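Local coordinates for helianthamide (Stichodactyla helianthus, PDB 4X0N), which probably acts as a tight-binding inhibitor of pancreatic alpha-amylase, being a small disulfide-rich sea-anemone peptide with a beta-defensin-like fold, at residues Ser19-Glu22 with Asp23-Ala26. Residues are numbered along the deposited sequence; the frame is centred on the assembly and turned at random.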
ATOM      1  N   SER B  19     -18.870   7.265  24.939  1.00 11.72           N
ATOM      2  CA  SER B  19     -19.884   8.080  24.277  1.00 16.59           C
ATOM      3  C   SER B  19     -19.246   9.284  23.591  1.00 18.29           C
ATOM      4  O   SER B  19     -18.232   9.805  24.053  1.00 20.23           O
ATOM      5  CB  SER B  19     -20.968   8.520  25.265  1.00 17.39           C
ATOM      6  OG  SER B  19     -20.435   9.372  26.267  1.00 21.15           O
ATOM      7  N   CYS B  20     -19.848   9.720  22.489  1.00 18.26           N
ATOM      8  CA  CYS B  20     -19.261  10.767  21.659  1.00 20.85           C
ATOM      9  C   CYS B  20     -19.793  12.153  21.995  1.00 24.93           C
ATOM     10  O   CYS B  20     -20.919  12.299  22.469  1.00 21.19           O
ATOM     11  CB  CYS B  20     -19.504  10.466  20.182  1.00 16.58           C
ATOM     12  SG  CYS B  20     -18.966   8.822  19.689  1.00 22.67           S
ATOM     13  N   ALA B  21     -18.966  13.165  21.748  1.00 24.04           N
ATOM     14  CA  ALA B  21     -19.343  14.561  21.962  1.00 24.34           C
ATOM     15  C   ALA B  21     -20.584  14.971  21.167  1.00 26.95           C
ATOM     16  O   ALA B  21     -21.055  14.235  20.299  1.00 26.33           O
ATOM     17  CB  ALA B  21     -18.173  15.475  21.632  1.00 24.40           C
ATOM     18  N   GLU B  22     -21.107  16.154  21.472  1.00 34.26           N
ATOM     19  CA  GLU B  22     -22.268  16.694  20.771  1.00 38.65           C
ATOM     20  C   GLU B  22     -22.002  16.887  19.277  1.00 34.00           C
ATOM     21  O   GLU B  22     -22.903  16.733  18.451  1.00 32.41           O
ATOM     22  CB  GLU B  22     -22.688  18.027  21.397  1.00 46.78           C
ATOM     23  CG  GLU B  22     -24.111  18.440  21.063  1.00 54.09           C
ATOM     24  CD  GLU B  22     -25.134  17.431  21.551  1.00 63.27           C
ATOM     25  OE1 GLU B  22     -25.345  17.343  22.780  1.00 64.00           O
ATOM     26  OE2 GLU B  22     -25.719  16.720  20.705  1.00 57.99           O
ATOM     27  N   ASP B  23     -20.761  17.221  18.933  1.00 31.01           N
ATOM     28  CA  ASP B  23     -20.406  17.537  17.552  1.00 33.17           C
ATOM     29  C   ASP B  23     -19.655  16.392  16.873  1.00 31.03           C
ATOM     30  O   ASP B  23     -19.002  16.588  15.846  1.00 30.37           O
ATOM     31  CB  ASP B  23     -19.571  18.819  17.495  1.00 29.21           C
ATOM     32  CG  ASP B  23     -18.230  18.671  18.189  1.00 36.33           C
ATOM     33  OD1 ASP B  23     -18.133  17.857  19.133  1.00 33.40           O
ATOM     34  OD2 ASP B  23     -17.272  19.368  17.790  1.00 39.88           O
ATOM     35  N   GLU B  24     -19.752  15.200  17.450  1.00 27.90           N
ATOM     36  CA  GLU B  24     -19.081  14.031  16.899  1.00 24.56           C
ATOM     37  C   GLU B  24     -20.083  12.997  16.404  1.00 24.26           C
ATOM     38  O   GLU B  24     -21.243  12.985  16.817  1.00 29.99           O
ATOM     39  CB  GLU B  24     -18.157  13.396  17.940  1.00 24.80           C
ATOM     40  CG  GLU B  24     -16.878  14.173  18.206  1.00 27.00           C
ATOM     41  CD  GLU B  24     -16.035  13.546  19.300  1.00 25.08           C
ATOM     42  OE1 GLU B  24     -16.575  12.713  20.061  1.00 22.93           O
ATOM     43  OE2 GLU B  24     -14.834  13.882  19.400  1.00 21.29           O
ATOM     44  N   LYS B  25     -19.624  12.124  15.515  1.00 19.21           N
ATOM     45  CA  LYS B  25     -20.457  11.051  14.995  1.00 18.37           C
ATOM     46  C   LYS B  25     -19.930   9.718  15.504  1.00 16.97           C
ATOM     47  O   LYS B  25     -18.728   9.555  15.702  1.00 15.80           O
ATOM     48  CB  LYS B  25     -20.497  11.090  13.466  1.00 17.45           C
ATOM     49  CG  LYS B  25     -21.205  12.314  12.904  1.00 19.44           C
ATOM     50  CD  LYS B  25     -21.185  12.330  11.384  1.00 24.16           C
ATOM     51  CE  LYS B  25     -19.807  12.686  10.844  1.00 27.38           C
ATOM     52  NZ  LYS B  25     -19.398  14.077  11.195  1.00 30.60           N
ATOM     53  N   ALA B  26     -20.828   8.765  15.729  1.00 15.45           N
ATOM     54  CA  ALA B  26     -20.420   7.496  16.312  1.00 13.34           C
ATOM     55  C   ALA B  26     -20.400   6.346  15.313  1.00 14.96           C
ATOM     56  O   ALA B  26     -21.243   6.259  14.420  1.00 16.20           O
ATOM     57  CB  ALA B  26     -21.312   7.158  17.493  1.00 12.58           C
TER
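Glu24 grips Ala21 at both ends of that residue's backbone. Glu24 OE1 accepts a hydrogen bond from Ala21 N at 3.0 Å, fairly straight (158° at the hydrogen) and reaching the oxygen from above the carboxylate plane. In return, Glu24 N donates to Ala21 O at 3.3 Å, closing the type I beta turn from Ala21 to Glu24; this bond comes in over the carbonyl plane. The Glu24 chain begins with CG anti to its own carbonyl carbon (chi1 -74°) and stays extended at chi2, which lays the carboxylate back over the start of the turn. Glu24 CD then sits 3.7 Å from Ala21 CB, and Glu24 OE1 is 3.7 Å from Cys20 CB.

The other close packing is on strand 25-27, where Cys20 SG rests against Ala26 CB at 3.6 Å. The same sulfur is joined to Cys39 SG of strand 37-40 in a disulfide, so the loop, strand 25-27 and its neighbour meet here. The cystine pairing as a whole, first with fifth, second with fourth and third with sixth, is that of beta-defensins.

The corner of the turn is looser and faces solvent. The Glu22 side chain turns away from the other half and adds little to the contact, while Asp23 OD1 comes to 3.5 Å from Ala21 CB without bonding there.

Glu24 OE2 forms a salt bridge with Lys17, with a longer, weak pairing to Lys41. Replacing Glu24 by an alanine is likely to leave Ala21 N without this acceptor and Lys17 without this counter-charge. The carboxylate thus joins the Ala21 amide to Lys17, and the nearby positive charge probably favours its ionised form, tying the turn electrostatically to the end of strand 12-17.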